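Local coordinates for oxysterol-binding protein homolog 1 (Saccharomyces cerevisiae, PDB 5H28) that carries sterols and other lipids between membranes through the cytosol, its ankyrin repeats targeting it to the nucleus-vacuole junction by binding NVJ1, at residues 158-163 against 198-203; 185-190 against 215-220; 47-52 against 91-96. One frame throughout, in Å; residues are numbered along the deposited sequence.

Interaction 1: residues 158-163 against 198-203; sequences RDFGHL and DVIMCR
Arg158 reaches across to Asp198 as an extended chain. Its CB leads toward the other segment, and CG, anti to the backbone N (chi1 -154°), passes 3.9 Å from Met201 CE. CD then comes up beside the Asp198 carboxylate, and from NE onward the grip is polar. NE donates to Asp198 OD2 at 2.7 Å, and NH2 donates to Asp198 OD1 at 3.0 Å. This is a side-on, two-nitrogen salt bridge, one nitrogen to each oxygen: both bonds are nearly straight, both use syn lone pairs, and the two planes lie only 19° apart. At the tip, the edge of the guanidinium also meets Ile200, with NH2 3.4 Å from Ile200 CB, while Phe160 CE2 lies above one face, toward its rim.

Asp198 is the N-cap of helix 199-207, and OD1 accepts from Met201 N from well above the carboxylate plane, which leaves the in-plane lone pair to Arg158. Cap and arginine thus hold the same carboxylate.

Next to the ion pair the contact is apolar. The bent Met201 side chain brings CE to 3.6 Å from Phe160 CE1 and 3.7 Å from Leu163 CD1, and its sulfur makes an oblique Met-aromatic contact with the Phe160 ring. Trp204 meets that ring as well, and Phe193 packs on Met201.

Arg158 itself ends the preceding helix 130-156 in a Schellman motif, and Asp159 caps helix 160-167. The start of helix 199-207, in predicted repeat ANK 3, is thus joined to the start of helix 160-167, as in helix packing within ankyrin domains.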
ATOM      1  N   ARG A 158      18.870  -1.397 -10.071  1.00 10.50           N
ATOM      2  CA  ARG A 158      18.109  -1.725 -11.275  1.00  9.88           C
ATOM      3  C   ARG A 158      17.458  -3.098 -11.171  1.00 11.19           C
ATOM      4  O   ARG A 158      17.609  -3.945 -12.054  1.00 13.27           O
ATOM      5  CB  ARG A 158      19.021  -1.656 -12.506  1.00 10.25           C
ATOM      6  CG  ARG A 158      18.297  -1.359 -13.811  1.00  8.84           C
ATOM      7  CD  ARG A 158      19.310  -1.116 -14.926  1.00 11.21           C
ATOM      8  NE  ARG A 158      18.709  -0.612 -16.161  1.00 10.63           N
ATOM      9  CZ  ARG A 158      18.268  -1.373 -17.158  1.00 13.68           C
ATOM     10  NH1 ARG A 158      18.354  -2.694 -17.083  1.00 15.42           N
ATOM     11  NH2 ARG A 158      17.743  -0.809 -18.238  1.00 13.35           N
ATOM     12  N   ASP A 159      16.727  -3.299 -10.083  1.00  9.65           N
ATOM     13  CA  ASP A 159      16.034  -4.554  -9.813  1.00 11.32           C
ATOM     14  C   ASP A 159      14.553  -4.364 -10.135  1.00 10.93           C
ATOM     15  O   ASP A 159      13.771  -3.937  -9.279  1.00 11.17           O
ATOM     16  CB  ASP A 159      16.204  -4.917  -8.336  1.00 12.41           C
ATOM     17  CG  ASP A 159      15.601  -6.259  -7.985  1.00 14.76           C
ATOM     18  OD1 ASP A 159      14.749  -6.759  -8.745  1.00 16.40           O
ATOM     19  OD2 ASP A 159      15.976  -6.808  -6.929  1.00 17.10           O
ATOM     20  N   PHE A 160      14.164  -4.683 -11.364  1.00 11.91           N
ATOM     21  CA  PHE A 160      12.774  -4.520 -11.779  1.00 11.71           C
ATOM     22  C   PHE A 160      11.795  -5.402 -11.014  1.00 12.95           C
ATOM     23  O   PHE A 160      10.651  -5.014 -10.806  1.00 12.29           O
ATOM     24  CB  PHE A 160      12.644  -4.752 -13.288  1.00 13.46           C
ATOM     25  CG  PHE A 160      13.214  -3.635 -14.118  1.00 14.16           C
ATOM     26  CD1 PHE A 160      12.613  -2.378 -14.125  1.00 14.31           C
ATOM     27  CD2 PHE A 160      14.362  -3.832 -14.875  1.00 15.72           C
ATOM     28  CE1 PHE A 160      13.150  -1.333 -14.872  1.00 14.66           C
ATOM     29  CE2 PHE A 160      14.909  -2.794 -15.626  1.00 14.86           C
ATOM     30  CZ  PHE A 160      14.302  -1.541 -15.624  1.00 16.16           C
ATOM     31  N   GLY A 161      12.235  -6.583 -10.594  1.00 12.12           N
ATOM     32  CA  GLY A 161      11.351  -7.444  -9.831  1.00 12.35           C
ATOM     33  C   GLY A 161      10.985  -6.762  -8.523  1.00 11.90           C
ATOM     34  O   GLY A 161       9.817  -6.703  -8.138  1.00 12.62           O
ATOM     35  N   HIS A 162      11.994  -6.236  -7.838  1.00 11.59           N
ATOM     36  CA  HIS A 162      11.779  -5.548  -6.568  1.00  9.62           C
ATOM     37  C   HIS A 162      10.919  -4.301  -6.786  1.00  9.18           C
ATOM     38  O   HIS A 162      10.004  -4.030  -6.010  1.00  9.74           O
ATOM     39  CB  HIS A 162      13.124  -5.165  -5.950  1.00  9.82           C
ATOM     40  CG  HIS A 162      13.041  -4.744  -4.515  1.00  8.75           C
ATOM     41  ND1 HIS A 162      14.155  -4.402  -3.779  1.00  8.15           N
ATOM     42  CD2 HIS A 162      11.982  -4.595  -3.683  1.00  7.78           C
ATOM     43  CE1 HIS A 162      13.786  -4.058  -2.559  1.00  8.35           C
ATOM     44  NE2 HIS A 162      12.473  -4.167  -2.475  1.00  8.80           N
ATOM     45  N   LEU A 163      11.207  -3.546  -7.845  1.00  9.21           N
ATOM     46  CA  LEU A 163      10.433  -2.342  -8.146  1.00  7.51           C
ATOM     47  C   LEU A 163       8.960  -2.672  -8.362  1.00  8.52           C
ATOM     48  O   LEU A 163       8.086  -1.923  -7.937  1.00  9.77           O
ATOM     49  CB  LEU A 163      10.983  -1.647  -9.394  1.00  9.65           C
ATOM     50  CG  LEU A 163      12.303  -0.893  -9.225  1.00 10.55           C
ATOM     51  CD1 LEU A 163      12.847  -0.508 -10.593  1.00 10.62           C
ATOM     52  CD2 LEU A 163      12.079   0.343  -8.371  1.00  9.53           C
ATOM     53  N   ASP A 198      19.516   6.086 -18.929  1.00  8.48           N
ATOM     54  CA  ASP A 198      18.999   4.716 -18.927  1.00  8.54           C
ATOM     55  C   ASP A 198      17.574   4.848 -19.461  1.00  8.20           C
ATOM     56  O   ASP A 198      16.632   5.046 -18.691  1.00  8.39           O
ATOM     57  CB  ASP A 198      18.969   4.165 -17.497  1.00  8.76           C
ATOM     58  CG  ASP A 198      18.523   2.708 -17.428  1.00  8.28           C
ATOM     59  OD1 ASP A 198      17.914   2.206 -18.396  1.00  9.98           O
ATOM     60  OD2 ASP A 198      18.768   2.069 -16.383  1.00 11.09           O
ATOM     61  N   VAL A 199      17.422   4.739 -20.776  1.00  8.17           N
ATOM     62  CA  VAL A 199      16.107   4.894 -21.399  1.00  8.80           C
ATOM     63  C   VAL A 199      15.083   3.838 -20.992  1.00 10.49           C
ATOM     64  O   VAL A 199      13.905   4.155 -20.812  1.00  8.87           O
ATOM     65  CB  VAL A 199      16.224   4.922 -22.939  1.00  9.22           C
ATOM     66  CG1 VAL A 199      14.866   5.217 -23.560  1.00 11.04           C
ATOM     67  CG2 VAL A 199      17.229   5.987 -23.362  1.00 11.57           C
ATOM     68  N   ILE A 200      15.513   2.592 -20.845  1.00  8.90           N
ATOM     69  CA  ILE A 200      14.588   1.541 -20.445  1.00 10.00           C
ATOM     70  C   ILE A 200      13.983   1.866 -19.082  1.00  9.07           C
ATOM     71  O   ILE A 200      12.772   1.738 -18.892  1.00  9.98           O
ATOM     72  CB  ILE A 200      15.283   0.160 -20.400  1.00 10.86           C
ATOM     73  CG1 ILE A 200      15.618  -0.287 -21.826  1.00 14.67           C
ATOM     74  CG2 ILE A 200      14.386  -0.866 -19.713  1.00 13.70           C
ATOM     75  CD1 ILE A 200      16.304  -1.630 -21.904  1.00 17.35           C
ATOM     76  N   MET A 201      14.812   2.297 -18.135  1.00  7.81           N
ATOM     77  CA  MET A 201      14.290   2.637 -16.818  1.00  7.70           C
ATOM     78  C   MET A 201      13.357   3.840 -16.922  1.00  7.34           C
ATOM     79  O   MET A 201      12.325   3.887 -16.252  1.00  7.69           O
ATOM     80  CB  MET A 201      15.421   2.946 -15.835  1.00  8.41           C
ATOM     81  CG  MET A 201      14.928   3.339 -14.437  1.00  8.38           C
ATOM     82  SD  MET A 201      13.921   2.070 -13.621  1.00 10.51           S
ATOM     83  CE  MET A 201      15.207   0.975 -13.049  1.00  9.65           C
ATOM     84  N   CYS A 202      13.717   4.815 -17.753  1.00  6.90           N
ATOM     85  CA  CYS A 202      12.861   5.986 -17.921  1.00  7.41           C
ATOM     86  C   CYS A 202      11.485   5.546 -18.422  1.00  8.29           C
ATOM     87  O   CYS A 202      10.465   5.991 -17.901  1.00  8.93           O
ATOM     88  CB  CYS A 202      13.480   6.983 -18.906  1.00  6.52           C
ATOM     89  SG  CYS A 202      14.889   7.909 -18.252  1.00  8.51           S
ATOM     90  N   ARG A 203      11.461   4.668 -19.424  1.00  9.60           N
ATOM     91  CA  ARG A 203      10.200   4.173 -19.974  1.00  9.71           C
ATOM     92  C   ARG A 203       9.393   3.460 -18.895  1.00  9.70           C
ATOM     93  O   ARG A 203       8.181   3.652 -18.789  1.00  9.58           O
ATOM     94  CB  ARG A 203      10.460   3.209 -21.137  1.00 10.62           C
ATOM     95  CG  ARG A 203      11.039   3.852 -22.385  1.00 11.70           C
ATOM     96  CD  ARG A 203      11.340   2.794 -23.443  1.00 13.38           C
ATOM     97  NE  ARG A 203      12.018   3.353 -24.611  1.00 15.13           N
ATOM     98  CZ  ARG A 203      11.437   4.125 -25.522  1.00 15.05           C
ATOM     99  NH1 ARG A 203      10.153   4.436 -25.413  1.00 16.14           N
ATOM    100  NH2 ARG A 203      12.144   4.601 -26.537  1.00 16.29           N
TER

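Interaction 2: residues 185-190 against 215-220; sequences TGDTVL and RDRKGK
With CG between its backbone N and carbonyl carbon (chi1 64°) and the chain extended to NE, Arg217 lies along the peptide of Gly186 and ends at Asp187, whose own CG stands beside its backbone N (chi1 -60°). Asp187 OD1 takes both bonds of the resulting salt bridge: NE of Arg217 donates at 2.9 Å, bent and tilted out of the carboxylate plane, and NH2 adds a weak bond. On the way, Arg217 CD passes 3.1 Å from Gly186 O.

Waters also link the two segments. One accepts a hydrogen bond from Arg217 N, donates to Gly186 O at 2.6 Å and bonds to Thr188 OG1. Another accepts from Thr188 N, its oxygen 3.0 Å from Asp216 OD2. Asp216 OD1 forms an Asx turn with Lys218 N and accepts from Lys220 N on the opposite face of its plane; the type I turn 216-219 adds its Gly219 N to Asp216 O bond.

Segment 185-190 opens predicted repeat ANK 3, and Thr188-Val189-Leu190-His191 resembles the TPLH sequence that begins the first helix of ankyrin repeats. From helix 189-196, Val189 packs on helices 130-156 and 199-207; the turn 216-219 follows helix 199-207, and Asp216 touches His191.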
ATOM      1  N   THR A 185      17.950  12.330  -0.537  1.00 13.67           N
ATOM      2  CA  THR A 185      18.713  12.973  -1.602  1.00 12.08           C
ATOM      3  C   THR A 185      18.045  14.239  -2.118  1.00 11.52           C
ATOM      4  O   THR A 185      18.710  15.130  -2.651  1.00 13.47           O
ATOM      5  CB  THR A 185      18.888  12.034  -2.804  1.00 11.61           C
ATOM      6  OG1 THR A 185      17.615  11.838  -3.440  1.00 11.30           O
ATOM      7  CG2 THR A 185      19.435  10.692  -2.357  1.00 10.70           C
ATOM      8  N   GLY A 186      16.728  14.308  -1.968  1.00 11.27           N
ATOM      9  CA  GLY A 186      15.992  15.459  -2.453  1.00 11.52           C
ATOM     10  C   GLY A 186      15.731  15.365  -3.948  1.00 11.10           C
ATOM     11  O   GLY A 186      15.087  16.235  -4.526  1.00 10.99           O
ATOM     12  N   ASP A 187      16.218  14.296  -4.574  1.00  8.97           N
ATOM     13  CA  ASP A 187      16.048  14.105  -6.010  1.00  8.34           C
ATOM     14  C   ASP A 187      14.772  13.359  -6.385  1.00  8.17           C
ATOM     15  O   ASP A 187      14.174  12.667  -5.565  1.00  7.46           O
ATOM     16  CB  ASP A 187      17.246  13.350  -6.603  1.00 10.78           C
ATOM     17  CG  ASP A 187      18.563  14.074  -6.396  1.00 11.73           C
ATOM     18  OD1 ASP A 187      18.589  15.321  -6.469  1.00 14.74           O
ATOM     19  OD2 ASP A 187      19.582  13.386  -6.179  1.00 16.14           O
ATOM     20  N   THR A 188      14.372  13.515  -7.644  1.00  6.82           N
ATOM     21  CA  THR A 188      13.185  12.870  -8.191  1.00  7.45           C
ATOM     22  C   THR A 188      13.691  11.791  -9.149  1.00  6.83           C
ATOM     23  O   THR A 188      14.563  12.039  -9.988  1.00  6.98           O
ATOM     24  CB  THR A 188      12.302  13.911  -8.890  1.00  9.06           C
ATOM     25  OG1 THR A 188      11.948  14.924  -7.940  1.00 12.65           O
ATOM     26  CG2 THR A 188      11.030  13.271  -9.425  1.00 10.51           C
ATOM     27  N   VAL A 189      13.129  10.595  -9.027  1.00  6.39           N
ATOM     28  CA  VAL A 189      13.603   9.452  -9.790  1.00  6.41           C
ATOM     29  C   VAL A 189      13.666   9.543 -11.315  1.00  6.09           C
ATOM     30  O   VAL A 189      14.684   9.177 -11.903  1.00  7.09           O
ATOM     31  CB  VAL A 189      12.852   8.167  -9.345  1.00  7.53           C
ATOM     32  CG1 VAL A 189      11.408   8.205  -9.795  1.00  9.08           C
ATOM     33  CG2 VAL A 189      13.576   6.934  -9.867  1.00  8.60           C
ATOM     34  N   LEU A 190      12.615  10.023 -11.968  1.00  5.54           N
ATOM     35  CA  LEU A 190      12.665  10.119 -13.425  1.00  6.08           C
ATOM     36  C   LEU A 190      13.840  10.995 -13.854  1.00  7.55           C
ATOM     37  O   LEU A 190      14.623  10.612 -14.725  1.00  6.42           O
ATOM     38  CB  LEU A 190      11.351  10.682 -13.989  1.00  6.10           C
ATOM     39  CG  LEU A 190      11.301  10.858 -15.514  1.00  6.64           C
ATOM     40  CD1 LEU A 190      11.726   9.562 -16.207  1.00  8.18           C
ATOM     41  CD2 LEU A 190       9.890  11.275 -15.937  1.00  9.46           C
ATOM     42  N   ARG A 215       8.702  19.084 -11.831  1.00  9.74           N
ATOM     43  CA  ARG A 215       9.986  19.756 -11.670  1.00  9.64           C
ATOM     44  C   ARG A 215      10.659  19.253 -10.396  1.00  9.65           C
ATOM     45  O   ARG A 215      10.012  19.129  -9.351  1.00 11.35           O
ATOM     46  CB  ARG A 215       9.772  21.271 -11.594  1.00 10.49           C
ATOM     47  CG  ARG A 215       9.175  21.850 -12.869  1.00 13.46           C
ATOM     48  CD  ARG A 215       8.681  23.280 -12.689  1.00 15.11           C
ATOM     49  NE  ARG A 215       8.139  23.815 -13.938  1.00 17.60           N
ATOM     50  CZ  ARG A 215       8.879  24.134 -14.994  1.00 16.55           C
ATOM     51  NH1 ARG A 215       8.305  24.608 -16.089  1.00 15.10           N
ATOM     52  NH2 ARG A 215      10.196  23.987 -14.954  1.00 17.26           N
ATOM     53  N   ASP A 216      11.951  18.946 -10.482  1.00  9.56           N
ATOM     54  CA  ASP A 216      12.672  18.469  -9.308  1.00  9.63           C
ATOM     55  C   ASP A 216      13.085  19.623  -8.399  1.00 10.20           C
ATOM     56  O   ASP A 216      12.665  20.762  -8.610  1.00 12.12           O
ATOM     57  CB  ASP A 216      13.893  17.626  -9.716  1.00 10.28           C
ATOM     58  CG  ASP A 216      14.998  18.440 -10.374  1.00 11.67           C
ATOM     59  OD1 ASP A 216      14.888  19.679 -10.481  1.00 11.39           O
ATOM     60  OD2 ASP A 216      15.998  17.818 -10.787  1.00 14.67           O
ATOM     61  N   ARG A 217      13.902  19.331  -7.392  1.00 10.33           N
ATOM     62  CA  ARG A 217      14.332  20.349  -6.442  1.00 11.21           C
ATOM     63  C   ARG A 217      15.066  21.526  -7.070  1.00 13.46           C
ATOM     64  O   ARG A 217      15.115  22.608  -6.484  1.00 15.21           O
ATOM     65  CB  ARG A 217      15.197  19.720  -5.342  1.00 11.29           C
ATOM     66  CG  ARG A 217      16.513  19.122  -5.803  1.00 13.36           C
ATOM     67  CD  ARG A 217      17.232  18.486  -4.619  1.00 15.15           C
ATOM     68  NE  ARG A 217      18.447  17.772  -5.001  1.00 17.18           N
ATOM     69  CZ  ARG A 217      19.628  18.346  -5.214  1.00 20.31           C
ATOM     70  NH1 ARG A 217      19.769  19.658  -5.081  1.00 20.34           N
ATOM     71  NH2 ARG A 217      20.670  17.604  -5.564  1.00 21.23           N
ATOM     72  N   LYS A 218      15.629  21.319  -8.255  1.00 13.19           N
ATOM     73  CA  LYS A 218      16.347  22.386  -8.943  1.00 16.42           C
ATOM     74  C   LYS A 218      15.420  23.098  -9.920  1.00 16.70           C
ATOM     75  O   LYS A 218      15.857  23.942 -10.703  1.00 20.03           O
ATOM     76  CB  LYS A 218      17.556  21.814  -9.682  1.00 18.42           C
ATOM     77  CG  LYS A 218      18.549  21.124  -8.765  1.00 22.73           C
ATOM     78  CD  LYS A 218      19.753  20.620  -9.534  1.00 25.05           C
ATOM     79  CE  LYS A 218      20.736  19.923  -8.612  1.00 26.94           C
ATOM     80  NZ  LYS A 218      21.932  19.436  -9.354  1.00 30.29           N
ATOM     81  N   GLY A 219      14.137  22.752  -9.859  1.00 15.53           N
ATOM     82  CA  GLY A 219      13.145  23.359 -10.731  1.00 14.78           C
ATOM     83  C   GLY A 219      13.208  22.879 -12.168  1.00 13.73           C
ATOM     84  O   GLY A 219      12.571  23.456 -13.050  1.00 15.78           O
ATOM     85  N   LYS A 220      13.958  21.808 -12.404  1.00 11.95           N
ATOM     86  CA  LYS A 220      14.122  21.266 -13.748  1.00 10.53           C
ATOM     87  C   LYS A 220      13.119  20.194 -14.157  1.00  9.18           C
ATOM     88  O   LYS A 220      12.726  19.345 -13.352  1.00  8.76           O
ATOM     89  CB  LYS A 220      15.532  20.691 -13.905  1.00 13.70           C
ATOM     90  CG  LYS A 220      16.616  21.740 -14.011  1.00 16.29           C
ATOM     91  CD  LYS A 220      16.559  22.417 -15.369  1.00 18.96           C
ATOM     92  CE  LYS A 220      17.422  23.661 -15.404  1.00 21.81           C
ATOM     93  NZ  LYS A 220      16.910  24.673 -14.443  1.00 24.78           N
TER
HETATM   94  O   HOH W   1      21.148  14.928  -4.217  1.00 53.27           O
HETATM   95  O   HOH W   2      13.726  16.669  -6.753  1.00 11.68           O
HETATM   96  O   HOH W   3      18.271  17.079  -8.444  1.00 18.74           O
HETATM   97  O   HOH W   4      16.096  15.143  -9.349  1.00 11.88           O
HETATM   98  O   HOH W   5       9.708  16.311  -7.577  1.00 15.98           O

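Interaction 3: residues 47-52 against 91-96; sequences YAVQVA and HIAAYQ
The amides of Gln50 and Gln96 are the flat groups of this contact, their planes 46° apart and their side chains crossing at about a right angle. At the edge of the Gln96 amide, almost in its plane, sits the backbone oxygen of Gln50, which accepts from Gln96 NE2 at 3.0 Å in a nearly straight bond. The amide nitrogen comes to that carbonyl from the side, with a C=O...donor angle of 117°. Gln96 OE1 turns toward the Gln50 side chain, 3.6 Å from CG.

The two helices belong to successive predicted ankyrin repeats, ANK 1 and ANK 2, and they stack in the way of that fold: the axes of the short segments run nearly parallel, 13° apart, at a closest approach of 9.2 Å. Val49 faces helix 89-95. Its CG1, anti to the backbone N, rests on the Ala93 backbone, 3.5 Å from Ala93 CA, and it also touches Ala93 CB and Ile92 CG2. The small alanine lets the valine methyl lie directly against the neighbouring helix. Ile92 CG2 in turn meets Gln50 CG at 3.5 Å, so that one methyl bridges the buried valine and the aliphatic part of the glutamine. Ile101 of helix 99-106 packs on both Val49 and Ala93 and extends this apolar layer.

Arg98 NH1 donates to the carbonyl oxygens of Val49 and Ala52, and Gln96 NE2 to that of Gln50, at and just after the C-terminal end of helix 44-51. One water joins the two glutamines, donating to Gln96 OE1 at 2.7 Å and accepting a weak bond from Gln50 NE2.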
ATOM      1  N   TYR A  47     -14.980  -7.745  14.274  1.00  6.21           N
ATOM      2  CA  TYR A  47     -15.621  -8.135  15.518  1.00  4.88           C
ATOM      3  C   TYR A  47     -14.617  -8.513  16.597  1.00  5.66           C
ATOM      4  O   TYR A  47     -14.841  -8.245  17.774  1.00  7.20           O
ATOM      5  CB  TYR A  47     -16.603  -9.287  15.273  1.00  6.19           C
ATOM      6  CG  TYR A  47     -17.761  -8.899  14.378  1.00  8.20           C
ATOM      7  CD1 TYR A  47     -18.472  -7.722  14.602  1.00  8.60           C
ATOM      8  CD2 TYR A  47     -18.142  -9.703  13.306  1.00 10.73           C
ATOM      9  CE1 TYR A  47     -19.532  -7.351  13.780  1.00  9.59           C
ATOM     10  CE2 TYR A  47     -19.205  -9.339  12.474  1.00 10.48           C
ATOM     11  CZ  TYR A  47     -19.892  -8.163  12.720  1.00 10.49           C
ATOM     12  OH  TYR A  47     -20.938  -7.789  11.905  1.00 13.55           O
ATOM     13  N   ALA A  48     -13.507  -9.125  16.202  1.00  5.41           N
ATOM     14  CA  ALA A  48     -12.493  -9.512  17.172  1.00  5.63           C
ATOM     15  C   ALA A  48     -11.855  -8.272  17.777  1.00  5.52           C
ATOM     16  O   ALA A  48     -11.592  -8.228  18.976  1.00  5.90           O
ATOM     17  CB  ALA A  48     -11.438 -10.377  16.513  1.00  6.31           C
ATOM     18  N   VAL A  49     -11.599  -7.264  16.949  1.00  6.03           N
ATOM     19  CA  VAL A  49     -11.007  -6.026  17.441  1.00  7.54           C
ATOM     20  C   VAL A  49     -11.937  -5.377  18.467  1.00  8.01           C
ATOM     21  O   VAL A  49     -11.484  -4.724  19.406  1.00 10.01           O
ATOM     22  CB  VAL A  49     -10.742  -5.034  16.281  1.00  8.77           C
ATOM     23  CG1 VAL A  49     -10.429  -3.644  16.826  1.00 12.02           C
ATOM     24  CG2 VAL A  49      -9.589  -5.535  15.437  1.00 11.01           C
ATOM     25  N   GLN A  50     -13.238  -5.578  18.303  1.00  8.21           N
ATOM     26  CA  GLN A  50     -14.194  -4.985  19.222  1.00  7.88           C
ATOM     27  C   GLN A  50     -14.380  -5.711  20.548  1.00  9.33           C
ATOM     28  O   GLN A  50     -14.638  -5.072  21.566  1.00 10.68           O
ATOM     29  CB  GLN A  50     -15.563  -4.848  18.549  1.00  9.91           C
ATOM     30  CG  GLN A  50     -15.579  -3.905  17.366  1.00 11.94           C
ATOM     31  CD  GLN A  50     -16.983  -3.584  16.903  1.00 14.25           C
ATOM     32  OE1 GLN A  50     -17.765  -4.478  16.580  1.00 17.44           O
ATOM     33  NE2 GLN A  50     -17.309  -2.297  16.866  1.00 14.06           N
ATOM     34  N   VAL A  51     -14.233  -7.034  20.556  1.00  7.46           N
ATOM     35  CA  VAL A  51     -14.486  -7.778  21.789  1.00  8.81           C
ATOM     36  C   VAL A  51     -13.457  -8.779  22.304  1.00  8.05           C
ATOM     37  O   VAL A  51     -13.484  -9.129  23.487  1.00 10.43           O
ATOM     38  CB  VAL A  51     -15.828  -8.557  21.679  1.00  9.07           C
ATOM     39  CG1 VAL A  51     -16.919  -7.655  21.132  1.00 13.63           C
ATOM     40  CG2 VAL A  51     -15.656  -9.790  20.790  1.00 10.12           C
ATOM     41  N   ALA A  52     -12.548  -9.229  21.448  1.00  8.05           N
ATOM     42  CA  ALA A  52     -11.588 -10.258  21.840  1.00  7.89           C
ATOM     43  C   ALA A  52     -10.246  -9.827  22.419  1.00  6.50           C
ATOM     44  O   ALA A  52      -9.792  -8.705  22.208  1.00  7.72           O
ATOM     45  CB  ALA A  52     -11.346 -11.191  20.649  1.00  7.47           C
ATOM     46  N   HIS A  91      -9.374   1.107  11.640  1.00  6.06           N
ATOM     47  CA  HIS A  91     -10.245   2.232  11.985  1.00  4.00           C
ATOM     48  C   HIS A  91     -10.960   1.932  13.297  1.00  5.21           C
ATOM     49  O   HIS A  91     -11.070   2.790  14.175  1.00  4.55           O
ATOM     50  CB  HIS A  91     -11.336   2.456  10.932  1.00  4.56           C
ATOM     51  CG  HIS A  91     -10.880   3.176   9.702  1.00  3.90           C
ATOM     52  ND1 HIS A  91     -10.317   2.527   8.626  1.00  5.17           N
ATOM     53  CD2 HIS A  91     -10.972   4.481   9.347  1.00  4.15           C
ATOM     54  CE1 HIS A  91     -10.088   3.398   7.659  1.00  5.73           C
ATOM     55  NE2 HIS A  91     -10.477   4.590   8.071  1.00  5.14           N
ATOM     56  N   ILE A  92     -11.464   0.709  13.411  1.00  4.35           N
ATOM     57  CA  ILE A  92     -12.188   0.290  14.600  1.00  6.13           C
ATOM     58  C   ILE A  92     -11.276   0.268  15.823  1.00  4.78           C
ATOM     59  O   ILE A  92     -11.652   0.736  16.896  1.00  6.54           O
ATOM     60  CB  ILE A  92     -12.821  -1.115  14.391  1.00  7.02           C
ATOM     61  CG1 ILE A  92     -13.739  -1.104  13.160  1.00  8.06           C
ATOM     62  CG2 ILE A  92     -13.585  -1.540  15.637  1.00  8.57           C
ATOM     63  CD1 ILE A  92     -14.889  -0.114  13.210  1.00  8.29           C
ATOM     64  N   ALA A  93     -10.073  -0.269  15.658  1.00  5.41           N
ATOM     65  CA  ALA A  93      -9.127  -0.344  16.761  1.00  5.20           C
ATOM     66  C   ALA A  93      -8.727   1.044  17.250  1.00  6.31           C
ATOM     67  O   ALA A  93      -8.617   1.278  18.452  1.00  6.70           O
ATOM     68  CB  ALA A  93      -7.893  -1.127  16.336  1.00  6.08           C
ATOM     69  N   ALA A  94      -8.499   1.959  16.313  1.00  6.79           N
ATOM     70  CA  ALA A  94      -8.111   3.321  16.655  1.00  6.48           C
ATOM     71  C   ALA A  94      -9.232   4.031  17.405  1.00  6.79           C
ATOM     72  O   ALA A  94      -9.003   4.663  18.434  1.00  7.88           O
ATOM     73  CB  ALA A  94      -7.756   4.095  15.391  1.00  6.37           C
ATOM     74  N   TYR A  95     -10.450   3.923  16.893  1.00  6.82           N
ATOM     75  CA  TYR A  95     -11.569   4.580  17.545  1.00  7.49           C
ATOM     76  C   TYR A  95     -11.841   4.026  18.941  1.00  7.16           C
ATOM     77  O   TYR A  95     -12.164   4.781  19.862  1.00  8.27           O
ATOM     78  CB  TYR A  95     -12.838   4.450  16.703  1.00  8.36           C
ATOM     79  CG  TYR A  95     -14.017   5.133  17.345  1.00  9.70           C
ATOM     80  CD1 TYR A  95     -14.066   6.524  17.449  1.00 11.26           C
ATOM     81  CD2 TYR A  95     -15.046   4.393  17.923  1.00  9.72           C
ATOM     82  CE1 TYR A  95     -15.105   7.160  18.119  1.00 11.15           C
ATOM     83  CE2 TYR A  95     -16.091   5.018  18.594  1.00  8.60           C
ATOM     84  CZ  TYR A  95     -16.111   6.400  18.691  1.00  9.91           C
ATOM     85  OH  TYR A  95     -17.134   7.014  19.371  1.00 10.93           O
ATOM     86  N   GLN A  96     -11.706   2.711  19.097  1.00  6.61           N
ATOM     87  CA  GLN A  96     -11.976   2.066  20.376  1.00  7.22           C
ATOM     88  C   GLN A  96     -10.789   2.123  21.339  1.00  8.24           C
ATOM     89  O   GLN A  96     -10.783   1.459  22.378  1.00 10.52           O
ATOM     90  CB  GLN A  96     -12.409   0.618  20.135  1.00  7.33           C
ATOM     91  CG  GLN A  96     -13.374   0.079  21.175  1.00  9.71           C
ATOM     92  CD  GLN A  96     -13.904  -1.293  20.812  1.00 10.86           C
ATOM     93  OE1 GLN A  96     -14.502  -1.480  19.750  1.00 12.41           O
ATOM     94  NE2 GLN A  96     -13.689  -2.262  21.692  1.00 10.64           N
TER
HETATM   95  O   HOH W   6     -15.617   0.363  18.041  1.00 18.03           O

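In the fold
Interaction 3 comes first along the chain and closes before the other two open. It lies on the opposite side of the chain's centre, its centre about 41 Å from that of interaction 1 and about 42 Å from that of interaction 2. The long helix 130-156 comes between them in sequence. Interactions 1 and 2 are neighbours, their centres about 18 Å apart and their segments alternating along the chain. Helix 199-207 of interaction 1 directly follows helix 189-196 of interaction 2, and they touch where Cys202 SG packs 4.1 Å from Leu190 CD1. The contacts thus lie on opposite sides of the centre of an elongated helical ankyrin domain without strands, the part required for binding NVJ1.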